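Local coordinates for cytochrome P450 monooxygenase (Rhodococcus sp. ECU0066, PDB 6KBH), which probably acts as a self-sufficient monooxygenase, carrying heme, FMN and a [2Fe-2S] cluster on one chain so that electrons can reach the heme for oxygen activation, at residues R161-R166 / L180-L185; R296-H301 / D371-R376; E424-P429 / G435-W440. All blocks are in the same frame, centred on the assembly; numbering follows the deposited sequence.

Overall arrangement
All three interactions belong to the heme-bearing part of the chain, around the core helices of the P450 fold, and none includes a residue that binds the cofactor. The side chains of Val183 and Leu297 come to about 11 and 13 Å from the heme, and Gly435 to about 11 Å. Interactions 1 and 2 have centres about 23 Å apart and do not touch, while interactions 1 and 3 lie about 18 Å apart, centre to centre. Interactions 2 and 3, with centres about 17 Å apart, do meet: Arg296 of helix 284-300 packs against Phe425, Tyr427 and Val439. That helix, one side of interaction 2, also touches Leu180 of interaction 1 and Pro436 of interaction 3.

Interaction 1 of 3, residues R161-R166 / L180-L185; sequences REYVDR and LWEVPL
Tyr163, on helix 153-164, makes the whole of this side's contact, reaching across to Glu182 and Val183. The inner part of its ring meets the valine: CD2 is 3.4 Å from CG2 of Val183. Further out, the phenol end lies against the aliphatic base of the glutamate, with OH 3.6 Å from Glu182 CB. Val183 presents that methyl because CG1 takes the position anti to the backbone N (chi1 -177°), which puts CG2 beside the N. Arg166 then folds back over Tyr163, its guanidinium plane nearly parallel to the ring, with Tyr163 CE1 over its centre, 4.2 Å from the plane. Its NE donates to Glu162 O at 3.1 Å, which holds the group in place.

Helices 153-164 and 183-192 correspond to helices D and E of the P450 fold, part of its four-helix core; Val183 and Pro184 accordingly pack on helix 396-413, and Pro184 also on 284-300. No hydrogen bond crosses between the segments, so they are joined here by van der Waals packing, while the Glu182 carboxylate is held from outside by a salt bridge to Arg203.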
loop_
_atom_site.group_PDB
_atom_site.type_symbol
_atom_site.label_atom_id
_atom_site.label_comp_id
_atom_site.label_asym_id
_atom_site.label_seq_id
_atom_site.Cartn_x
_atom_site.Cartn_y
_atom_site.Cartn_z
ATOM N N ARG A 161 5.598 -6.102 22.281
ATOM C CA ARG A 161 6.631 -6.855 22.981
ATOM C C ARG A 161 6.286 -7.115 24.442
ATOM O O ARG A 161 6.564 -8.207 24.955
ATOM C CB ARG A 161 7.977 -6.142 22.893
ATOM C CG ARG A 161 8.922 -6.523 24.023
ATOM C CD ARG A 161 10.337 -6.201 23.630
ATOM N NE ARG A 161 10.511 -6.447 22.197
ATOM C CZ ARG A 161 11.417 -5.850 21.440
ATOM N NH1 ARG A 161 12.241 -4.964 21.978
ATOM N NH2 ARG A 161 11.506 -6.119 20.141
ATOM N N GLU A 162 5.676 -6.135 25.119
ATOM C CA GLU A 162 5.215 -6.340 26.491
ATOM C C GLU A 162 4.440 -7.641 26.641
ATOM O O GLU A 162 4.471 -8.265 27.708
ATOM C CB GLU A 162 4.339 -5.168 26.935
ATOM C CG GLU A 162 5.086 -3.889 27.251
ATOM C CD GLU A 162 4.197 -2.860 27.923
ATOM O OE1 GLU A 162 2.997 -3.150 28.120
ATOM O OE2 GLU A 162 4.693 -1.761 28.249
ATOM N N TYR A 163 3.742 -8.063 25.588
ATOM C CA TYR A 163 2.958 -9.290 25.623
ATOM C C TYR A 163 3.783 -10.520 25.255
ATOM O O TYR A 163 3.697 -11.546 25.937
ATOM C CB TYR A 163 1.748 -9.161 24.693
ATOM C CG TYR A 163 0.548 -8.507 25.341
ATOM C CD1 TYR A 163 -0.265 -9.219 26.213
ATOM C CD2 TYR A 163 0.233 -7.178 25.089
ATOM C CE1 TYR A 163 -1.362 -8.629 26.811
ATOM C CE2 TYR A 163 -0.865 -6.579 25.680
ATOM C CZ TYR A 163 -1.658 -7.310 26.541
ATOM O OH TYR A 163 -2.751 -6.719 27.135
ATOM N N VAL A 164 4.589 -10.440 24.193
ATOM C CA VAL A 164 5.262 -11.639 23.696
ATOM C C VAL A 164 6.297 -12.150 24.693
ATOM O O VAL A 164 6.546 -13.359 24.773
ATOM C CB VAL A 164 5.886 -11.376 22.309
ATOM C CG1 VAL A 164 6.733 -10.156 22.352
ATOM C CG2 VAL A 164 6.717 -12.562 21.839
ATOM N N ASP A 165 6.896 -11.263 25.489
ATOM C CA ASP A 165 7.919 -11.708 26.426
ATOM C C ASP A 165 7.349 -12.375 27.674
ATOM O O ASP A 165 8.120 -12.895 28.485
ATOM C CB ASP A 165 8.827 -10.535 26.825
ATOM C CG ASP A 165 8.086 -9.434 27.567
ATOM O OD1 ASP A 165 6.885 -9.598 27.867
ATOM O OD2 ASP A 165 8.716 -8.396 27.855
ATOM N N ARG A 166 6.028 -12.357 27.864
ATOM C CA ARG A 166 5.447 -13.097 28.979
ATOM C C ARG A 166 5.453 -14.594 28.702
ATOM O O ARG A 166 5.682 -15.400 29.611
ATOM C CB ARG A 166 4.025 -12.611 29.250
ATOM C CG ARG A 166 3.906 -11.108 29.366
ATOM C CD ARG A 166 2.527 -10.700 29.839
ATOM N NE ARG A 166 2.336 -9.257 29.730
ATOM C CZ ARG A 166 1.287 -8.603 30.215
ATOM N NH1 ARG A 166 0.324 -9.262 30.848
ATOM N NH2 ARG A 166 1.201 -7.289 30.068
ATOM N N LEU A 180 -2.832 -11.884 20.452
ATOM C CA LEU A 180 -3.466 -11.178 19.340
ATOM C C LEU A 180 -4.854 -10.653 19.668
ATOM O O LEU A 180 -5.317 -9.727 18.997
ATOM C CB LEU A 180 -3.561 -12.058 18.086
ATOM C CG LEU A 180 -2.322 -12.537 17.322
ATOM C CD1 LEU A 180 -1.439 -11.349 16.945
ATOM C CD2 LEU A 180 -1.546 -13.552 18.086
ATOM N N TRP A 181 -5.535 -11.217 20.663
ATOM C CA TRP A 181 -6.837 -10.675 21.029
ATOM C C TRP A 181 -6.702 -9.353 21.773
ATOM O O TRP A 181 -7.580 -8.487 21.668
ATOM C CB TRP A 181 -7.608 -11.682 21.879
ATOM C CG TRP A 181 -8.927 -11.174 22.294
ATOM C CD1 TRP A 181 -9.280 -10.728 23.530
ATOM C CD2 TRP A 181 -10.084 -11.034 21.467
ATOM N NE1 TRP A 181 -10.593 -10.326 23.530
ATOM C CE2 TRP A 181 -11.109 -10.504 22.273
ATOM C CE3 TRP A 181 -10.355 -11.311 20.123
ATOM C CZ2 TRP A 181 -12.385 -10.243 21.781
ATOM C CZ3 TRP A 181 -11.623 -11.052 19.636
ATOM C CH2 TRP A 181 -12.622 -10.525 20.464
ATOM N N GLU A 182 -5.607 -9.174 22.509
ATOM C CA GLU A 182 -5.458 -8.043 23.416
ATOM C C GLU A 182 -4.827 -6.827 22.748
ATOM O O GLU A 182 -5.359 -5.717 22.858
ATOM C CB GLU A 182 -4.623 -8.458 24.631
ATOM C CG GLU A 182 -5.235 -9.561 25.482
ATOM C CD GLU A 182 -6.454 -9.107 26.263
ATOM O OE1 GLU A 182 -6.752 -7.894 26.269
ATOM O OE2 GLU A 182 -7.109 -9.968 26.885
ATOM N N VAL A 183 -3.692 -7.018 22.065
ATOM C CA VAL A 183 -2.886 -5.878 21.617
ATOM C C VAL A 183 -3.693 -4.891 20.762
ATOM O O VAL A 183 -3.612 -3.685 21.019
ATOM C CB VAL A 183 -1.614 -6.359 20.920
ATOM C CG1 VAL A 183 -0.757 -5.170 20.518
ATOM C CG2 VAL A 183 -0.826 -7.288 21.818
ATOM N N PRO A 184 -4.460 -5.332 19.755
ATOM C CA PRO A 184 -5.218 -4.341 18.966
ATOM C C PRO A 184 -6.190 -3.516 19.784
ATOM O O PRO A 184 -6.503 -2.382 19.401
ATOM C CB PRO A 184 -5.939 -5.206 17.922
ATOM C CG PRO A 184 -5.078 -6.401 17.781
ATOM C CD PRO A 184 -4.566 -6.675 19.162
ATOM N N LEU A 185 -6.674 -4.046 20.905
ATOM C CA LEU A 185 -7.575 -3.277 21.752
ATOM C C LEU A 185 -6.839 -2.127 22.428
ATOM O O LEU A 185 -7.347 -1.000 22.483
ATOM C CB LEU A 185 -8.223 -4.197 22.786
ATOM C CG LEU A 185 -9.198 -3.561 23.776
ATOM C CD1 LEU A 185 -10.332 -2.859 23.043
ATOM C CD2 LEU A 185 -9.742 -4.615 24.727
#

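Interaction 2 of 3, residues R296-H301 / D371-R376; sequences RLLLEH and DDFDIR
The end of helix 284-300, which corresponds to the C-terminal half of the long distal helix of P450s, receives Phe373 from the meander, the irregular loop that precedes the heme-thiolate loop. Leu297, Leu298 and His301 meet the phenyl ring from three directions. Leu297 comes head-on over one face: its CG stands 3.8 Å from the ring centroid of Phe373, only 3° off the normal, a well-centred CH-pi contact. From there its CD2 branch stays over the same face, 3.6 Å from Phe373 CE1, while CD1 leans over the CG side of the ring. Leu298 crosses the phenylalanine at about a right angle and puts CD2 at the ring's edge, near its plane, 3.5 Å from Phe373 CZ.

The ring gets there because CG of Phe373 is anti to the backbone N (chi1 168°), carrying it out of the meander toward the helix. This loop is tied to the P450 core close by: Asp374 N donates to Glu321, the glutamate of the ExxR signature on helix 315-325, and Phe373 itself touches Glu321 and Cys322.

His301 approaches on another side, its ND1 3.5 Å from Phe373 CD2. The two ring planes are inclined at 46°, and Phe373 CB sits over one imidazole face, offset toward the rim. That imidazole is held in rotation by a bond from ND1 to Leu297 O, 3.2 Å long, nearly along the C=O axis and close to the ring plane. The same leucine thus supplies both the side chain over the phenyl face and the carbonyl that fixes the histidine. His301 also occupies the N-cap position of helix 302-310, whose Val304 touches Phe373 as well.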
loop_
_atom_site.group_PDB
_atom_site.type_symbol
_atom_site.label_atom_id
_atom_site.label_comp_id
_atom_site.label_asym_id
_atom_site.label_seq_id
_atom_site.Cartn_x
_atom_site.Cartn_y
_atom_site.Cartn_z
ATOM N N ARG A 296 -1.957 -18.165 11.185
ATOM C CA ARG A 296 -2.379 -19.505 10.786
ATOM C C ARG A 296 -2.050 -19.758 9.318
ATOM O O ARG A 296 -1.504 -20.807 8.963
ATOM C CB ARG A 296 -3.877 -19.690 11.048
ATOM C CG ARG A 296 -4.348 -21.144 11.075
ATOM C CD ARG A 296 -4.824 -21.593 9.700
ATOM N NE ARG A 296 -5.420 -22.929 9.694
ATOM C CZ ARG A 296 -6.707 -23.172 9.464
ATOM N NH1 ARG A 296 -7.541 -22.168 9.229
ATOM N NH2 ARG A 296 -7.163 -24.418 9.463
ATOM N N LEU A 297 -2.363 -18.793 8.450
ATOM C CA LEU A 297 -2.108 -18.959 7.021
ATOM C C LEU A 297 -0.622 -19.150 6.736
ATOM O O LEU A 297 -0.246 -19.956 5.877
ATOM C CB LEU A 297 -2.650 -17.754 6.259
ATOM C CG LEU A 297 -2.240 -17.598 4.795
ATOM C CD1 LEU A 297 -2.772 -18.749 3.965
ATOM C CD2 LEU A 297 -2.729 -16.267 4.249
ATOM N N LEU A 298 0.237 -18.410 7.441
ATOM C CA LEU A 298 1.673 -18.517 7.204
ATOM C C LEU A 298 2.224 -19.836 7.727
ATOM O O LEU A 298 2.913 -20.560 7.002
ATOM C CB LEU A 298 2.402 -17.340 7.850
ATOM C CG LEU A 298 2.483 -16.068 7.012
ATOM C CD1 LEU A 298 2.918 -14.918 7.882
ATOM C CD2 LEU A 298 3.443 -16.256 5.849
ATOM N N LEU A 299 1.931 -20.169 8.985
ATOM C CA LEU A 299 2.447 -21.409 9.555
ATOM C C LEU A 299 1.918 -22.652 8.848
ATOM O O LEU A 299 2.390 -23.756 9.145
ATOM C CB LEU A 299 2.120 -21.466 11.046
ATOM C CG LEU A 299 2.718 -20.328 11.874
ATOM C CD1 LEU A 299 2.300 -20.442 13.329
ATOM C CD2 LEU A 299 4.236 -20.301 11.742
ATOM N N GLU A 300 0.961 -22.504 7.928
ATOM C CA GLU A 300 0.518 -23.628 7.108
ATOM C C GLU A 300 1.464 -23.870 5.939
ATOM O O GLU A 300 1.819 -25.020 5.653
ATOM C CB GLU A 300 -0.903 -23.383 6.600
ATOM C CG GLU A 300 -1.982 -23.637 7.638
ATOM C CD GLU A 300 -3.376 -23.543 7.055
ATOM O OE1 GLU A 300 -3.517 -23.020 5.928
ATOM O OE2 GLU A 300 -4.330 -24.001 7.719
ATOM N N HIS A 301 1.870 -22.806 5.245
ATOM C CA HIS A 301 2.942 -22.866 4.251
ATOM C C HIS A 301 4.203 -22.379 4.956
ATOM O O HIS A 301 4.483 -21.183 4.996
ATOM C CB HIS A 301 2.638 -22.002 3.028
ATOM C CG HIS A 301 1.233 -22.104 2.521
ATOM N ND1 HIS A 301 0.178 -21.435 3.105
ATOM C CD2 HIS A 301 0.718 -22.757 1.452
ATOM C CE1 HIS A 301 -0.929 -21.691 2.431
ATOM N NE2 HIS A 301 -0.629 -22.490 1.424
ATOM N N ASP A 371 -6.216 -18.924 -5.212
ATOM C CA ASP A 371 -6.189 -19.666 -3.970
ATOM C C ASP A 371 -4.767 -20.025 -3.576
ATOM O O ASP A 371 -4.553 -20.624 -2.518
ATOM C CB ASP A 371 -7.089 -20.889 -4.119
ATOM C CG ASP A 371 -8.488 -20.502 -4.578
ATOM O OD1 ASP A 371 -9.062 -19.551 -3.998
ATOM O OD2 ASP A 371 -9.004 -21.115 -5.535
ATOM N N ASP A 372 -3.801 -19.644 -4.408
ATOM C CA ASP A 372 -2.396 -19.679 -4.037
ATOM C C ASP A 372 -2.073 -18.511 -3.113
ATOM O O ASP A 372 -2.600 -17.405 -3.269
ATOM C CB ASP A 372 -1.506 -19.625 -5.281
ATOM C CG ASP A 372 -1.922 -20.629 -6.339
ATOM O OD1 ASP A 372 -2.935 -20.385 -7.026
ATOM O OD2 ASP A 372 -1.227 -21.657 -6.490
ATOM N N PHE A 373 -1.208 -18.768 -2.144
ATOM C CA PHE A 373 -0.787 -17.777 -1.164
ATOM C C PHE A 373 0.574 -17.258 -1.625
ATOM O O PHE A 373 1.597 -17.928 -1.460
ATOM C CB PHE A 373 -0.760 -18.410 0.224
ATOM C CG PHE A 373 -0.084 -17.584 1.273
ATOM C CD1 PHE A 373 -0.399 -16.246 1.442
ATOM C CD2 PHE A 373 0.840 -18.164 2.124
ATOM C CE1 PHE A 373 0.218 -15.499 2.424
ATOM C CE2 PHE A 373 1.455 -17.425 3.106
ATOM C CZ PHE A 373 1.145 -16.090 3.257
ATOM N N ASP A 374 0.575 -16.069 -2.230
ATOM C CA ASP A 374 1.735 -15.524 -2.942
ATOM C C ASP A 374 2.025 -14.124 -2.410
ATOM O O ASP A 374 1.401 -13.154 -2.845
ATOM C CB ASP A 374 1.469 -15.494 -4.447
ATOM C CG ASP A 374 2.607 -14.863 -5.238
ATOM O OD1 ASP A 374 3.684 -14.588 -4.665
ATOM O OD2 ASP A 374 2.412 -14.627 -6.448
ATOM N N ILE A 375 2.983 -14.003 -1.490
ATOM C CA ILE A 375 3.120 -12.721 -0.797
ATOM C C ILE A 375 3.788 -11.668 -1.681
ATOM O O ILE A 375 3.566 -10.468 -1.492
ATOM C CB ILE A 375 3.844 -12.909 0.548
ATOM C CG1 ILE A 375 5.339 -13.110 0.362
ATOM C CG2 ILE A 375 3.264 -14.082 1.307
ATOM C CD1 ILE A 375 5.960 -13.672 1.582
ATOM N N ARG A 376 4.609 -12.078 -2.654
ATOM C CA ARG A 376 5.144 -11.114 -3.612
ATOM C C ARG A 376 4.166 -10.777 -4.728
ATOM O O ARG A 376 4.553 -10.073 -5.666
ATOM C CB ARG A 376 6.482 -11.576 -4.213
ATOM C CG ARG A 376 7.610 -11.663 -3.199
ATOM C CD ARG A 376 8.606 -12.740 -3.576
ATOM N NE ARG A 376 9.801 -12.731 -2.733
ATOM C CZ ARG A 376 10.330 -13.827 -2.199
ATOM N NH1 ARG A 376 9.766 -14.998 -2.438
ATOM N NH2 ARG A 376 11.423 -13.761 -1.448
#

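Interaction 3 of 3, residues E424-P429 / G435-W440; sequences EFTYLP and GPDHVW
The two segments run past each other as irregular loop backbone, fastened by Asp437 N donating to Thr426 O at 3.1 Å, with an N-H...O angle of 170°. On the same residues, Thr426 OG1 donates to Asp437 OD2; the modelled 2.5 Å is very short, and at this resolution that length is doubtful. The hydroxyl points there because OG1 sits between the backbone N and carbonyl carbon (chi1 73°).

Phe425 turns its ring edge to the other backbone, CD1 lying 3.3 Å from His438 O near the ring plane, and its CE1 is 3.6 Å from Val439 CG2. Tyr427 crosses Pro436 obliquely, CE2 being 3.5 Å from Pro436 CB, while Gly435 C lies at the ring edge. Shortening Tyr427 to an alanine would probably leave Pro436 without the ring along its CB and CD and deprive Arg434 of its cation-pi partner. Beyond the proline lies helix 284-300, touched through Ala292 and Asn293.

The pair lies in the C-terminal loop region of the P450 domain, after strand 418-419. The Asp437 N to Thr426 O bond probably fixes how the two segments line up, while Pro436, with Phe425 and Val439, packs the loop against helix 284-300.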
loop_
_atom_site.group_PDB
_atom_site.type_symbol
_atom_site.label_atom_id
_atom_site.label_comp_id
_atom_site.label_asym_id
_atom_site.label_seq_id
_atom_site.Cartn_x
_atom_site.Cartn_y
_atom_site.Cartn_z
ATOM N N GLU A 424 -7.657 -28.506 15.103
ATOM C CA GLU A 424 -8.893 -28.091 14.459
ATOM C C GLU A 424 -9.179 -26.641 14.822
ATOM O O GLU A 424 -9.118 -26.268 15.998
ATOM C CB GLU A 424 -10.060 -28.982 14.885
ATOM C CG GLU A 424 -9.888 -30.443 14.515
ATOM C CD GLU A 424 -10.198 -30.706 13.056
ATOM O OE1 GLU A 424 -11.218 -30.181 12.561
ATOM O OE2 GLU A 424 -9.420 -31.436 12.404
ATOM N N PHE A 425 -9.486 -25.831 13.816
ATOM C CA PHE A 425 -9.724 -24.407 14.003
ATOM C C PHE A 425 -11.216 -24.129 13.898
ATOM O O PHE A 425 -11.838 -24.416 12.867
ATOM C CB PHE A 425 -8.934 -23.590 12.984
ATOM C CG PHE A 425 -7.450 -23.643 13.196
ATOM C CD1 PHE A 425 -6.847 -22.844 14.154
ATOM C CD2 PHE A 425 -6.660 -24.505 12.452
ATOM C CE1 PHE A 425 -5.485 -22.894 14.359
ATOM C CE2 PHE A 425 -5.297 -24.556 12.647
ATOM C CZ PHE A 425 -4.707 -23.751 13.605
ATOM N N THR A 426 -11.780 -23.576 14.969
ATOM C CA THR A 426 -13.195 -23.254 15.059
ATOM C C THR A 426 -13.383 -21.753 14.885
ATOM O O THR A 426 -12.657 -20.957 15.495
ATOM C CB THR A 426 -13.769 -23.708 16.403
ATOM O OG1 THR A 426 -13.292 -22.839 17.437
ATOM C CG2 THR A 426 -13.321 -25.129 16.722
ATOM N N TYR A 427 -14.345 -21.370 14.047
ATOM C CA TYR A 427 -14.646 -19.969 13.777
ATOM C C TYR A 427 -16.118 -19.700 14.053
ATOM O O TYR A 427 -16.986 -20.475 13.639
ATOM C CB TYR A 427 -14.277 -19.589 12.329
ATOM C CG TYR A 427 -12.877 -20.020 11.931
ATOM C CD1 TYR A 427 -12.615 -21.326 11.532
ATOM C CD2 TYR A 427 -11.811 -19.128 11.984
ATOM C CE1 TYR A 427 -11.334 -21.727 11.191
ATOM C CE2 TYR A 427 -10.527 -19.521 11.641
ATOM C CZ TYR A 427 -10.296 -20.819 11.249
ATOM O OH TYR A 427 -9.020 -21.207 10.911
ATOM N N LEU A 428 -16.385 -18.586 14.734
ATOM C CA LEU A 428 -17.722 -18.304 15.241
ATOM C C LEU A 428 -18.721 -18.182 14.097
ATOM O O LEU A 428 -18.438 -17.504 13.102
ATOM C CB LEU A 428 -17.715 -17.020 16.062
ATOM C CG LEU A 428 -17.066 -17.120 17.439
ATOM C CD1 LEU A 428 -16.975 -15.746 18.081
ATOM C CD2 LEU A 428 -17.846 -18.081 18.315
ATOM N N PRO A 429 -19.899 -18.801 14.206
ATOM C CA PRO A 429 -20.883 -18.728 13.120
ATOM C C PRO A 429 -21.499 -17.347 12.969
ATOM O O PRO A 429 -22.267 -16.901 13.827
ATOM C CB PRO A 429 -21.936 -19.765 13.536
ATOM C CG PRO A 429 -21.835 -19.817 15.025
ATOM C CD PRO A 429 -20.390 -19.586 15.353
ATOM N N GLY A 435 -12.167 -15.180 12.212
ATOM C CA GLY A 435 -10.899 -15.315 12.882
ATOM C C GLY A 435 -10.962 -16.461 13.869
ATOM O O GLY A 435 -11.963 -16.650 14.566
ATOM N N PRO A 436 -9.895 -17.249 13.953
ATOM C CA PRO A 436 -9.931 -18.439 14.807
ATOM C C PRO A 436 -10.067 -18.094 16.279
ATOM O O PRO A 436 -9.545 -17.089 16.765
ATOM C CB PRO A 436 -8.590 -19.124 14.519
ATOM C CG PRO A 436 -7.697 -18.026 14.056
ATOM C CD PRO A 436 -8.576 -17.050 13.326
ATOM N N ASP A 437 -10.802 -18.952 16.990
ATOM C CA ASP A 437 -10.865 -18.837 18.441
ATOM C C ASP A 437 -9.477 -18.958 19.049
ATOM O O ASP A 437 -9.157 -18.277 20.031
ATOM C CB ASP A 437 -11.796 -19.909 19.012
ATOM C CG ASP A 437 -13.226 -19.739 18.550
ATOM O OD1 ASP A 437 -13.609 -18.599 18.217
ATOM O OD2 ASP A 437 -13.967 -20.743 18.524
ATOM N N HIS A 438 -8.636 -19.814 18.472
ATOM C CA HIS A 438 -7.297 -20.042 18.985
ATOM C C HIS A 438 -6.374 -20.425 17.840
ATOM O O HIS A 438 -6.801 -21.029 16.853
ATOM C CB HIS A 438 -7.264 -21.154 20.041
ATOM C CG HIS A 438 -8.256 -20.971 21.143
ATOM N ND1 HIS A 438 -8.223 -19.895 22.002
ATOM C CD2 HIS A 438 -9.315 -21.726 21.522
ATOM C CE1 HIS A 438 -9.218 -19.995 22.866
ATOM N NE2 HIS A 438 -9.895 -21.097 22.597
ATOM N N VAL A 439 -5.104 -20.066 17.989
ATOM C CA VAL A 439 -4.027 -20.639 17.197
ATOM C C VAL A 439 -2.960 -21.101 18.187
ATOM O O VAL A 439 -2.490 -20.315 19.019
ATOM C CB VAL A 439 -3.486 -19.654 16.135
ATOM C CG1 VAL A 439 -2.425 -18.717 16.663
ATOM C CG2 VAL A 439 -2.975 -20.403 14.918
ATOM N N TRP A 440 -2.669 -22.398 18.177
ATOM C CA TRP A 440 -1.783 -23.010 19.157
ATOM C C TRP A 440 -0.442 -23.277 18.492
ATOM O O TRP A 440 -0.378 -23.960 17.463
ATOM C CB TRP A 440 -2.385 -24.301 19.713
ATOM C CG TRP A 440 -3.604 -24.080 20.570
ATOM C CD1 TRP A 440 -4.907 -24.260 20.204
ATOM C CD2 TRP A 440 -3.629 -23.637 21.935
ATOM N NE1 TRP A 440 -5.740 -23.956 21.253
ATOM C CE2 TRP A 440 -4.982 -23.572 22.328
ATOM C CE3 TRP A 440 -2.640 -23.290 22.862
ATOM C CZ2 TRP A 440 -5.371 -23.173 23.607
ATOM C CZ3 TRP A 440 -3.030 -22.897 24.133
ATOM C CH2 TRP A 440 -4.383 -22.840 24.492
#